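Local structure of Crov588 (Cafeteriavirus, 6NYR) at residues G193-Q198 against G215-Q220; F236-N241 against F258-N263; S525-L530 against T546-K551; F566-N571 against F588-N593. The protein is of unknown function but folds into a circular leucine-rich-repeat solenoid of FNIP repeats, a scaffold that in other proteins often binds partner proteins. All blocks are in the same frame, centred on the assembly; numbering follows the deposited sequence.

Contact 1 (G193-Q198 against G215-Q220); sequences GRNFNQ and GWYFNQ
N197 and Q220 cross at about a right angle between two successive coils of the leucine-rich-repeat solenoid, in the loops that follow strands 189-191 and 211-213. With CG anti to the backbone N (chi1 -172°), the N197 carboxamide is carried over the next coil, where its OD1 accepts N219 N at 2.8 Å and Q220 NE2 at 3.2 Å. The two donors come from opposite faces of the N197 amide, each well above its plane. Gripping OD1 twice should fix the rotation of the amide, and the bend of the Q220 chain at chi2 (-66°) is what brings NE2 back to it. The oxygen of the Q220 amide, OE1, accepts K199 NZ. N219 repeats the pattern one coil further on, its OD1 accepting N241 N.

In the interior of the coils, F196 and F218 lie side by side and point the same way, with F196 CE2 3.8 Å from F218 CD1. Q198 O meets the edge of the F218 ring near its plane, 3.6 Å from CE1.

Type I turns at G193-F196 and G215-F218 present the exposed group. Y217 lies alongside N195, ring and amide planes 76° apart, with N195 OD1 3.4 Å from Y217 CD2. That oxygen also accepts R194 NE, which approaches from above the carbonyl plane. R194 CG packs on W216 CB (3.6 Å), and W216 CD1 lies over the centre of the Y217 ring. R194 O receives Y217 N at 2.9 Å, the donor standing almost in line with the carbonyl bond.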
# COMPACT_ATOMS: atom_id res chain seq x y z
N GLY A 193 0.30 1.56 -26.86
CA GLY A 193 -0.59 2.39 -26.09
C GLY A 193 -2.04 2.24 -26.51
O GLY A 193 -2.42 1.35 -27.27
N ARG A 194 -2.86 3.18 -26.03
CA ARG A 194 -4.31 3.09 -26.18
C ARG A 194 -4.72 2.77 -27.61
O ARG A 194 -5.42 1.78 -27.86
CB ARG A 194 -4.94 4.41 -25.75
CG ARG A 194 -6.39 4.32 -25.29
CD ARG A 194 -6.91 5.70 -24.90
NE ARG A 194 -6.77 6.62 -26.03
CZ ARG A 194 -7.00 7.93 -25.97
NH1 ARG A 194 -7.40 8.49 -24.84
NH2 ARG A 194 -6.83 8.68 -27.05
N ASN A 195 -4.30 3.60 -28.56
CA ASN A 195 -4.92 3.62 -29.88
C ASN A 195 -4.25 2.73 -30.90
O ASN A 195 -4.72 2.68 -32.05
CB ASN A 195 -4.95 5.06 -30.41
CG ASN A 195 -5.92 5.94 -29.65
OD1 ASN A 195 -6.56 5.50 -28.69
ND2 ASN A 195 -6.04 7.19 -30.07
N PHE A 196 -3.17 2.04 -30.56
CA PHE A 196 -2.53 1.18 -31.54
C PHE A 196 -3.46 0.03 -31.90
O PHE A 196 -3.77 -0.82 -31.06
CB PHE A 196 -1.21 0.63 -31.04
CG PHE A 196 -0.55 -0.29 -32.02
CD1 PHE A 196 0.19 0.21 -33.07
CD2 PHE A 196 -0.70 -1.66 -31.91
CE1 PHE A 196 0.79 -0.63 -33.99
CE2 PHE A 196 -0.11 -2.51 -32.82
CZ PHE A 196 0.64 -2.00 -33.86
N ASN A 197 -3.90 -0.01 -33.17
CA ASN A 197 -4.78 -1.07 -33.67
C ASN A 197 -4.37 -1.32 -35.13
O ASN A 197 -5.11 -1.07 -36.07
CB ASN A 197 -6.26 -0.68 -33.55
CG ASN A 197 -7.19 -1.83 -33.89
OD1 ASN A 197 -6.78 -2.99 -33.91
ND2 ASN A 197 -8.45 -1.51 -34.16
N GLN A 198 -3.16 -1.83 -35.29
CA GLN A 198 -2.54 -2.04 -36.60
C GLN A 198 -2.13 -3.51 -36.71
O GLN A 198 -1.72 -4.13 -35.72
CB GLN A 198 -1.32 -1.12 -36.75
CG GLN A 198 -1.28 -0.27 -38.01
CD GLN A 198 -2.62 0.31 -38.41
OE1 GLN A 198 -3.15 -0.03 -39.47
NE2 GLN A 198 -3.18 1.17 -37.57
N GLY A 215 -2.59 -2.48 -25.94
CA GLY A 215 -3.43 -1.52 -25.26
C GLY A 215 -4.90 -1.58 -25.65
O GLY A 215 -5.34 -2.49 -26.34
N TRP A 216 -5.63 -0.55 -25.23
CA TRP A 216 -7.09 -0.52 -25.30
C TRP A 216 -7.66 -1.02 -26.62
O TRP A 216 -8.48 -1.94 -26.63
CB TRP A 216 -7.54 0.92 -25.02
CG TRP A 216 -9.00 1.15 -24.80
CD1 TRP A 216 -9.98 1.19 -25.75
CD2 TRP A 216 -9.64 1.43 -23.56
NE1 TRP A 216 -11.19 1.46 -25.17
CE2 TRP A 216 -11.01 1.62 -23.82
CE3 TRP A 216 -9.19 1.54 -22.24
CZ2 TRP A 216 -11.93 1.89 -22.82
CZ3 TRP A 216 -10.11 1.81 -21.24
CH2 TRP A 216 -11.46 1.99 -21.53
N TYR A 217 -7.25 -0.42 -27.73
CA TYR A 217 -7.96 -0.63 -28.98
C TYR A 217 -7.38 -1.74 -29.85
O TYR A 217 -7.97 -2.06 -30.89
CB TYR A 217 -8.00 0.68 -29.80
CG TYR A 217 -8.98 1.70 -29.27
CD1 TYR A 217 -10.34 1.62 -29.57
CD2 TYR A 217 -8.56 2.74 -28.46
CE1 TYR A 217 -11.24 2.54 -29.07
CE2 TYR A 217 -9.45 3.68 -27.97
CZ TYR A 217 -10.79 3.57 -28.28
OH TYR A 217 -11.68 4.50 -27.78
N PHE A 218 -6.25 -2.34 -29.48
CA PHE A 218 -5.68 -3.37 -30.35
C PHE A 218 -6.66 -4.53 -30.51
O PHE A 218 -7.09 -5.13 -29.53
CB PHE A 218 -4.36 -3.90 -29.80
CG PHE A 218 -3.76 -4.98 -30.66
CD1 PHE A 218 -3.05 -4.65 -31.80
CD2 PHE A 218 -3.94 -6.31 -30.34
CE1 PHE A 218 -2.50 -5.64 -32.60
CE2 PHE A 218 -3.39 -7.30 -31.13
CZ PHE A 218 -2.68 -6.97 -32.26
N ASN A 219 -6.99 -4.84 -31.76
CA ASN A 219 -7.90 -5.95 -32.03
C ASN A 219 -7.68 -6.51 -33.44
O ASN A 219 -8.59 -6.50 -34.26
CB ASN A 219 -9.35 -5.51 -31.86
CG ASN A 219 -10.31 -6.69 -31.82
OD1 ASN A 219 -9.90 -7.83 -31.60
ND2 ASN A 219 -11.59 -6.42 -32.02
N GLN A 220 -6.47 -6.99 -33.70
CA GLN A 220 -6.13 -7.62 -34.96
C GLN A 220 -5.75 -9.07 -34.70
O GLN A 220 -5.24 -9.40 -33.62
CB GLN A 220 -4.96 -6.91 -35.66
CG GLN A 220 -5.21 -5.46 -35.99
CD GLN A 220 -6.29 -5.28 -37.04
OE1 GLN A 220 -6.37 -6.04 -38.00
NE2 GLN A 220 -7.14 -4.27 -36.85

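Contact 2 (F236-N241 against F258-N263); sequences FGRNFN and FGRNFN
N241 OD1 accepts N263 N at 2.7 Å, the donor lying 45° above the carbonyl plane, and also takes a weak bond from Q264 NE2. The first torsion of N241 (chi1 -165°) swings its amide away from the backbone N and over to the neighbouring coil. Further back, N261 N bonds R238 O at 2.8 Å, and a water donates to G237 O and accepts a weak bond from G259 N.

R238 and R260 run side by side with their guanidinium planes almost parallel. R238 NH2 is modelled 3.0 Å from R260 NH1, a separation of two like-charged donors that is doubtful in detail. Each arginine also bonds the asparagine that follows it, R238 NH1 to N239 OD1 at 2.8 Å and R260 NH1, weakly, to N261 OD1.

Within the coils the F236 and F258 ring planes differ by 13° but are strongly offset, centroids 5.8 Å apart. F240 CE2 sits over the centre of the F236 ring, and F240 lies alongside F262. F236 and F258 follow directly on strands 233-235 and 255-257, F240 and F262 four residues later; the two strands are parallel neighbours in the leucine-rich-repeat solenoid.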
# COMPACT_ATOMS: atom_id res chain seq x y z
N PHE A 236 -2.76 -8.78 -23.45
CA PHE A 236 -3.64 -8.10 -24.38
C PHE A 236 -4.37 -6.94 -23.71
O PHE A 236 -4.43 -6.83 -22.48
CB PHE A 236 -4.67 -9.07 -24.98
CG PHE A 236 -4.08 -10.08 -25.92
CD1 PHE A 236 -3.63 -9.70 -27.16
CD2 PHE A 236 -3.99 -11.41 -25.55
CE1 PHE A 236 -3.07 -10.62 -28.02
CE2 PHE A 236 -3.44 -12.34 -26.40
CZ PHE A 236 -2.98 -11.94 -27.64
N GLY A 237 -4.97 -6.08 -24.54
CA GLY A 237 -5.69 -4.93 -24.07
C GLY A 237 -7.19 -5.14 -24.02
O GLY A 237 -7.70 -6.24 -24.25
N ARG A 238 -7.90 -4.06 -23.72
CA ARG A 238 -9.34 -4.14 -23.47
C ARG A 238 -10.06 -4.84 -24.62
O ARG A 238 -10.84 -5.77 -24.40
CB ARG A 238 -9.90 -2.74 -23.25
CG ARG A 238 -11.35 -2.71 -22.80
CD ARG A 238 -11.95 -1.32 -22.92
NE ARG A 238 -13.36 -1.28 -22.55
CZ ARG A 238 -14.38 -1.44 -23.38
NH1 ARG A 238 -14.18 -1.66 -24.67
NH2 ARG A 238 -15.62 -1.39 -22.92
N ASN A 239 -9.82 -4.39 -25.85
CA ASN A 239 -10.68 -4.74 -26.97
C ASN A 239 -10.24 -5.98 -27.74
O ASN A 239 -10.98 -6.42 -28.63
CB ASN A 239 -10.75 -3.57 -27.96
CG ASN A 239 -11.57 -2.41 -27.43
OD1 ASN A 239 -12.10 -2.46 -26.32
ND2 ASN A 239 -11.66 -1.34 -28.22
N PHE A 240 -9.07 -6.54 -27.45
CA PHE A 240 -8.63 -7.70 -28.23
C PHE A 240 -9.62 -8.85 -28.07
O PHE A 240 -9.88 -9.30 -26.95
CB PHE A 240 -7.24 -8.17 -27.81
CG PHE A 240 -6.83 -9.45 -28.48
CD1 PHE A 240 -6.31 -9.44 -29.76
CD2 PHE A 240 -7.02 -10.67 -27.85
CE1 PHE A 240 -5.94 -10.62 -30.39
CE2 PHE A 240 -6.66 -11.85 -28.47
CZ PHE A 240 -6.12 -11.82 -29.75
N ASN A 241 -10.16 -9.32 -29.18
CA ASN A 241 -11.14 -10.40 -29.17
C ASN A 241 -11.08 -11.16 -30.50
O ASN A 241 -12.05 -11.23 -31.26
CB ASN A 241 -12.54 -9.85 -28.90
CG ASN A 241 -13.53 -10.94 -28.51
OD1 ASN A 241 -13.14 -12.03 -28.10
ND2 ASN A 241 -14.82 -10.65 -28.65
N PHE A 258 -5.36 -11.92 -20.78
CA PHE A 258 -6.34 -11.35 -21.69
C PHE A 258 -6.96 -10.10 -21.07
O PHE A 258 -6.98 -9.93 -19.85
CB PHE A 258 -7.44 -12.35 -22.01
CG PHE A 258 -6.97 -13.55 -22.78
CD1 PHE A 258 -6.74 -13.46 -24.15
CD2 PHE A 258 -6.78 -14.76 -22.15
CE1 PHE A 258 -6.30 -14.57 -24.86
CE2 PHE A 258 -6.35 -15.87 -22.85
CZ PHE A 258 -6.11 -15.77 -24.21
N GLY A 259 -7.48 -9.24 -21.94
CA GLY A 259 -8.17 -8.04 -21.51
C GLY A 259 -9.67 -8.24 -21.42
O GLY A 259 -10.19 -9.36 -21.53
N ARG A 260 -10.38 -7.13 -21.24
CA ARG A 260 -11.80 -7.18 -20.95
C ARG A 260 -12.57 -8.05 -21.94
O ARG A 260 -13.31 -8.95 -21.55
CB ARG A 260 -12.38 -5.76 -20.93
CG ARG A 260 -13.88 -5.70 -20.70
CD ARG A 260 -14.36 -4.28 -20.45
NE ARG A 260 -15.80 -4.24 -20.20
CZ ARG A 260 -16.72 -4.24 -21.16
NH1 ARG A 260 -16.35 -4.28 -22.43
NH2 ARG A 260 -18.00 -4.20 -20.84
N ASN A 261 -12.40 -7.80 -23.24
CA ASN A 261 -13.36 -8.25 -24.23
C ASN A 261 -13.08 -9.63 -24.82
O ASN A 261 -13.93 -10.15 -25.55
CB ASN A 261 -13.45 -7.24 -25.39
CG ASN A 261 -14.10 -5.93 -24.99
OD1 ASN A 261 -14.55 -5.76 -23.85
ND2 ASN A 261 -14.16 -5.00 -25.93
N PHE A 262 -11.93 -10.23 -24.55
CA PHE A 262 -11.65 -11.53 -25.15
C PHE A 262 -12.68 -12.56 -24.69
O PHE A 262 -12.82 -12.80 -23.48
CB PHE A 262 -10.25 -12.02 -24.81
CG PHE A 262 -9.96 -13.39 -25.36
CD1 PHE A 262 -9.48 -13.54 -26.65
CD2 PHE A 262 -10.19 -14.52 -24.60
CE1 PHE A 262 -9.21 -14.80 -27.16
CE2 PHE A 262 -9.93 -15.78 -25.10
CZ PHE A 262 -9.44 -15.92 -26.38
N ASN A 263 -13.37 -13.18 -25.63
CA ASN A 263 -14.42 -14.14 -25.33
C ASN A 263 -14.52 -15.15 -26.47
O ASN A 263 -15.56 -15.37 -27.07
CB ASN A 263 -15.74 -13.42 -25.09
CG ASN A 263 -16.79 -14.33 -24.47
OD1 ASN A 263 -16.47 -15.41 -23.97
ND2 ASN A 263 -18.04 -13.89 -24.49
O HOH W 1 -8.73 -8.78 -24.80

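Contact 3 (S525-L530 against T546-K551); sequences SFNQNL and TCFNQK
N527 and F548 bring their CA atoms within 4.2 Å of each other where S525-L530 and the 547-551 part of its partner run in nearly the same direction, 17° apart. From this place the N527 side chain leans over the second segment, and OD1 becomes an acceptor for two donors. N549 N arrives at 2.8 Å with an almost straight N-H, and Q550 NE2 at 3.0 Å, from the other face of the N527 amide. Both stand about 50° above the carbonyl plane. Q550, its chain bent at chi2 (-56°) to bring NE2 back, crosses N527 at about a right angle and keeps the bond within its own amide plane, while its CG rests 3.6 Å from N529 N.

The segments are equivalent loops of adjacent coils in a leucine-rich-repeat solenoid, and the asparagine bond is passed along it: N505 OD1 accepts N527 N and Q528 NE2, while N549 OD1 accepts N571 N.

F526 and F548 point the same way, alongside each other, with F526 CE2 3.9 Å from F548 CD1. The backbone amide of Q550 lies over the centre of the F548 ring, whose edge is met in plane by Q528 O, 3.6 Å from CE1. L530 CD1 comes up to the same CE1 more loosely. Nearer the strands, C547 turns its CB toward S525 O at 4.0 Å, and S525 OG is held by H502 O.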
# COMPACT_ATOMS: atom_id res chain seq x y z
N SER A 525 -16.34 5.92 23.99
CA SER A 525 -17.27 6.26 25.05
C SER A 525 -16.70 6.13 26.46
O SER A 525 -17.29 6.68 27.39
CB SER A 525 -18.52 5.38 24.95
OG SER A 525 -19.21 5.63 23.74
N PHE A 526 -15.58 5.45 26.64
CA PHE A 526 -15.09 5.20 27.99
C PHE A 526 -14.87 6.52 28.71
O PHE A 526 -14.12 7.38 28.24
CB PHE A 526 -13.80 4.39 27.98
CG PHE A 526 -13.28 4.12 29.36
CD1 PHE A 526 -13.88 3.15 30.15
CD2 PHE A 526 -12.23 4.85 29.89
CE1 PHE A 526 -13.43 2.91 31.43
CE2 PHE A 526 -11.77 4.61 31.16
CZ PHE A 526 -12.37 3.63 31.94
N ASN A 527 -15.51 6.68 29.86
CA ASN A 527 -15.34 7.89 30.67
C ASN A 527 -15.59 7.56 32.14
O ASN A 527 -16.35 8.23 32.83
CB ASN A 527 -16.27 9.00 30.18
CG ASN A 527 -15.95 10.34 30.81
OD1 ASN A 527 -14.85 10.55 31.32
ND2 ASN A 527 -16.91 11.26 30.76
N GLN A 528 -14.92 6.53 32.64
CA GLN A 528 -15.01 6.15 34.04
C GLN A 528 -13.71 6.46 34.76
O GLN A 528 -12.62 6.29 34.19
CB GLN A 528 -15.34 4.66 34.21
CG GLN A 528 -16.65 4.23 33.57
CD GLN A 528 -17.84 5.00 34.09
OE1 GLN A 528 -18.02 5.16 35.30
NE2 GLN A 528 -18.67 5.49 33.17
N ASN A 529 -13.82 6.94 35.99
CA ASN A 529 -12.64 7.29 36.77
C ASN A 529 -11.78 6.05 37.02
O ASN A 529 -12.29 4.98 37.37
CB ASN A 529 -13.05 7.91 38.09
CG ASN A 529 -11.87 8.32 38.94
OD1 ASN A 529 -11.09 9.19 38.56
ND2 ASN A 529 -11.73 7.69 40.10
N LEU A 530 -10.47 6.20 36.86
CA LEU A 530 -9.52 5.14 37.12
C LEU A 530 -8.89 5.38 38.49
O LEU A 530 -8.40 6.48 38.77
CB LEU A 530 -8.45 5.07 36.04
CG LEU A 530 -8.94 4.71 34.64
CD1 LEU A 530 -7.88 5.06 33.60
CD2 LEU A 530 -9.34 3.25 34.54
N THR A 546 -12.30 9.23 22.75
CA THR A 546 -12.92 10.54 22.58
C THR A 546 -13.35 11.14 23.92
O THR A 546 -12.99 12.27 24.25
CB THR A 546 -14.13 10.43 21.65
OG1 THR A 546 -13.70 10.03 20.34
CG2 THR A 546 -14.87 11.76 21.56
N CYS A 547 -14.11 10.38 24.71
CA CYS A 547 -14.87 10.98 25.79
C CYS A 547 -14.16 11.02 27.14
O CYS A 547 -14.62 11.73 28.04
CB CYS A 547 -16.20 10.25 25.98
SG CYS A 547 -17.41 10.55 24.68
N PHE A 548 -13.07 10.27 27.33
CA PHE A 548 -12.49 10.19 28.67
C PHE A 548 -12.11 11.58 29.17
O PHE A 548 -11.23 12.23 28.60
CB PHE A 548 -11.27 9.29 28.70
CG PHE A 548 -10.59 9.27 30.05
CD1 PHE A 548 -11.09 8.49 31.08
CD2 PHE A 548 -9.47 10.05 30.29
CE1 PHE A 548 -10.47 8.48 32.32
CE2 PHE A 548 -8.86 10.05 31.53
CZ PHE A 548 -9.36 9.26 32.54
N ASN A 549 -12.77 12.02 30.25
CA ASN A 549 -12.45 13.31 30.86
C ASN A 549 -12.61 13.23 32.38
O ASN A 549 -13.38 13.97 32.99
CB ASN A 549 -13.33 14.42 30.28
CG ASN A 549 -12.86 15.81 30.69
OD1 ASN A 549 -11.69 16.01 31.00
ND2 ASN A 549 -13.78 16.77 30.70
N GLN A 550 -11.89 12.32 33.00
CA GLN A 550 -11.87 12.19 34.45
C GLN A 550 -10.51 12.66 34.98
O GLN A 550 -9.49 12.55 34.30
CB GLN A 550 -12.13 10.75 34.90
CG GLN A 550 -13.49 10.24 34.50
CD GLN A 550 -14.61 11.12 35.00
OE1 GLN A 550 -14.73 11.38 36.19
NE2 GLN A 550 -15.44 11.59 34.07
N LYS A 551 -10.51 13.17 36.21
CA LYS A 551 -9.26 13.58 36.81
C LYS A 551 -8.45 12.35 37.20
O LYS A 551 -9.00 11.37 37.73
CB LYS A 551 -9.50 14.46 38.04
CG LYS A 551 -8.23 15.19 38.49
CD LYS A 551 -8.38 15.83 39.86
CE LYS A 551 -8.31 17.35 39.77
NZ LYS A 551 -9.57 17.91 39.20

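Contact 4 (F566-N571 against F588-N593); sequences FGPKFN and FGTSFN
P568 meets T590 and S591 in the turns that follow strands 563-565 and 585-587, in adjacent coils of the leucine-rich-repeat solenoid; these are type I turns, from G567 to F570 and from G589 to F592. The polar contacts centre on P568 O, which three donors hold. S591 OG lies closest, at 2.6 Å, in the carbonyl plane and on a lone pair; S591 N adds a bond of 2.9 Å, also in that plane; T590 OG1, at 3.1 Å, is tilted out of it. Both hydroxyls stand between the backbone N and the carbonyl carbon (chi1 58° for T590, 78° for S591), a torsion that turns them toward the proline carbonyl. A CA-H...O contact joins G589 CA to G567 O.

Apolar packing lies in the interior of the coils. The F566 and F588 rings are 12° from parallel but offset, centroids 5.7 Å apart; F566 CD2 comes 3.6 Å from F588 CD1. F570 and F592 lie alongside each other in the same sense. Within each coil F570 CE2 lies over the centre of the F566 ring and F592 CE2 over that of F588. Beyond the pair, I552 touches F566 and I574 touches F588.

A further polar link is made by N571, whose OD1 also accepts Q594 NE2: its bond from N593 N is 2.9 Å long, the donor well above the carbonyl plane.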
# COMPACT_ATOMS: atom_id res chain seq x y z
N PHE A 566 -3.85 11.19 25.53
CA PHE A 566 -5.19 11.62 25.90
C PHE A 566 -6.02 11.92 24.65
O PHE A 566 -5.49 12.28 23.60
CB PHE A 566 -5.14 12.87 26.78
CG PHE A 566 -4.61 12.62 28.16
CD1 PHE A 566 -5.35 11.88 29.06
CD2 PHE A 566 -3.39 13.12 28.55
CE1 PHE A 566 -4.88 11.64 30.33
CE2 PHE A 566 -2.91 12.89 29.82
CZ PHE A 566 -3.65 12.14 30.71
N GLY A 567 -7.34 11.78 24.79
CA GLY A 567 -8.24 11.97 23.68
C GLY A 567 -8.79 13.38 23.57
O GLY A 567 -8.49 14.26 24.38
N PRO A 568 -9.63 13.61 22.55
CA PRO A 568 -10.17 14.95 22.31
C PRO A 568 -10.68 15.70 23.53
O PRO A 568 -10.34 16.87 23.72
CB PRO A 568 -11.32 14.67 21.32
CG PRO A 568 -10.84 13.49 20.53
CD PRO A 568 -9.95 12.66 21.46
N LYS A 569 -11.49 15.05 24.36
CA LYS A 569 -12.24 15.75 25.40
C LYS A 569 -11.53 15.81 26.75
O LYS A 569 -12.06 16.44 27.68
CB LYS A 569 -13.62 15.10 25.59
CG LYS A 569 -14.64 15.49 24.53
CD LYS A 569 -16.07 15.19 24.97
CE LYS A 569 -17.07 15.75 23.96
NZ LYS A 569 -18.14 14.78 23.59
N PHE A 570 -10.36 15.19 26.91
CA PHE A 570 -9.69 15.24 28.21
C PHE A 570 -9.23 16.66 28.50
O PHE A 570 -8.50 17.26 27.71
CB PHE A 570 -8.50 14.28 28.25
CG PHE A 570 -7.70 14.39 29.52
CD1 PHE A 570 -8.10 13.74 30.67
CD2 PHE A 570 -6.56 15.18 29.56
CE1 PHE A 570 -7.37 13.86 31.84
CE2 PHE A 570 -5.82 15.30 30.73
CZ PHE A 570 -6.23 14.63 31.87
N ASN A 571 -9.66 17.21 29.64
CA ASN A 571 -9.29 18.57 30.01
C ASN A 571 -9.31 18.72 31.53
O ASN A 571 -10.05 19.51 32.11
CB ASN A 571 -10.24 19.56 29.34
CG ASN A 571 -9.80 21.00 29.50
OD1 ASN A 571 -8.60 21.28 29.63
ND2 ASN A 571 -10.75 21.92 29.50
N PHE A 588 -1.35 15.20 24.32
CA PHE A 588 -2.65 15.69 24.74
C PHE A 588 -3.59 15.80 23.54
O PHE A 588 -3.16 16.03 22.41
CB PHE A 588 -2.53 17.06 25.41
CG PHE A 588 -1.82 17.03 26.73
CD1 PHE A 588 -2.46 16.58 27.87
CD2 PHE A 588 -0.51 17.47 26.83
CE1 PHE A 588 -1.81 16.55 29.08
CE2 PHE A 588 0.15 17.45 28.04
CZ PHE A 588 -0.50 16.99 29.17
N GLY A 589 -4.88 15.65 23.82
CA GLY A 589 -5.89 15.73 22.79
C GLY A 589 -6.31 17.16 22.48
O GLY A 589 -5.79 18.13 23.03
N THR A 590 -7.32 17.27 21.61
CA THR A 590 -7.68 18.56 21.03
C THR A 590 -7.98 19.61 22.09
O THR A 590 -7.55 20.77 21.97
CB THR A 590 -8.88 18.39 20.09
OG1 THR A 590 -9.98 17.84 20.81
CG2 THR A 590 -8.53 17.48 18.92
N SER A 591 -8.72 19.25 23.14
CA SER A 591 -9.33 20.24 24.01
C SER A 591 -8.58 20.48 25.32
O SER A 591 -9.03 21.31 26.12
CB SER A 591 -10.78 19.83 24.33
OG SER A 591 -10.83 18.82 25.32
N PHE A 592 -7.46 19.81 25.56
CA PHE A 592 -6.71 20.05 26.78
C PHE A 592 -6.16 21.47 26.81
O PHE A 592 -5.45 21.90 25.90
CB PHE A 592 -5.56 19.05 26.92
CG PHE A 592 -4.66 19.31 28.10
CD1 PHE A 592 -4.96 18.79 29.35
CD2 PHE A 592 -3.52 20.09 27.96
CE1 PHE A 592 -4.14 19.03 30.43
CE2 PHE A 592 -2.70 20.35 29.05
CZ PHE A 592 -3.01 19.81 30.28
N ASN A 593 -6.48 22.21 27.88
CA ASN A 593 -6.02 23.59 28.01
C ASN A 593 -5.91 23.94 29.49
O ASN A 593 -6.58 24.84 30.01
CB ASN A 593 -6.97 24.54 27.28
CG ASN A 593 -6.37 25.93 27.10
OD1 ASN A 593 -5.16 26.10 27.15
ND2 ASN A 593 -7.23 26.92 26.89
O HOH W 2 -9.62 25.11 29.17

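All four contacts join equivalent loops of successive coils, and each has an asparagine OD1 accepting a backbone N-H of the next coil. Contacts 1 and 2 are neighbours, their centres 10 Å apart, as are contacts 3 and 4 at 11 Å; the pairs face each other across the ring, about 43 Å apart at their nearest atoms. An asparagine-backbone bond of the same kind connects the two contacts of each neighbouring pair. Contact 1 lies at the surface; the others are partly buried. Contacts 2 and 4 include the buried phenylalanine just after the strand, packed against the next coil's, whereas contacts 1 and 3 extend to the glutamine. Paired arginines mark contact 2, hydroxyls contact 4.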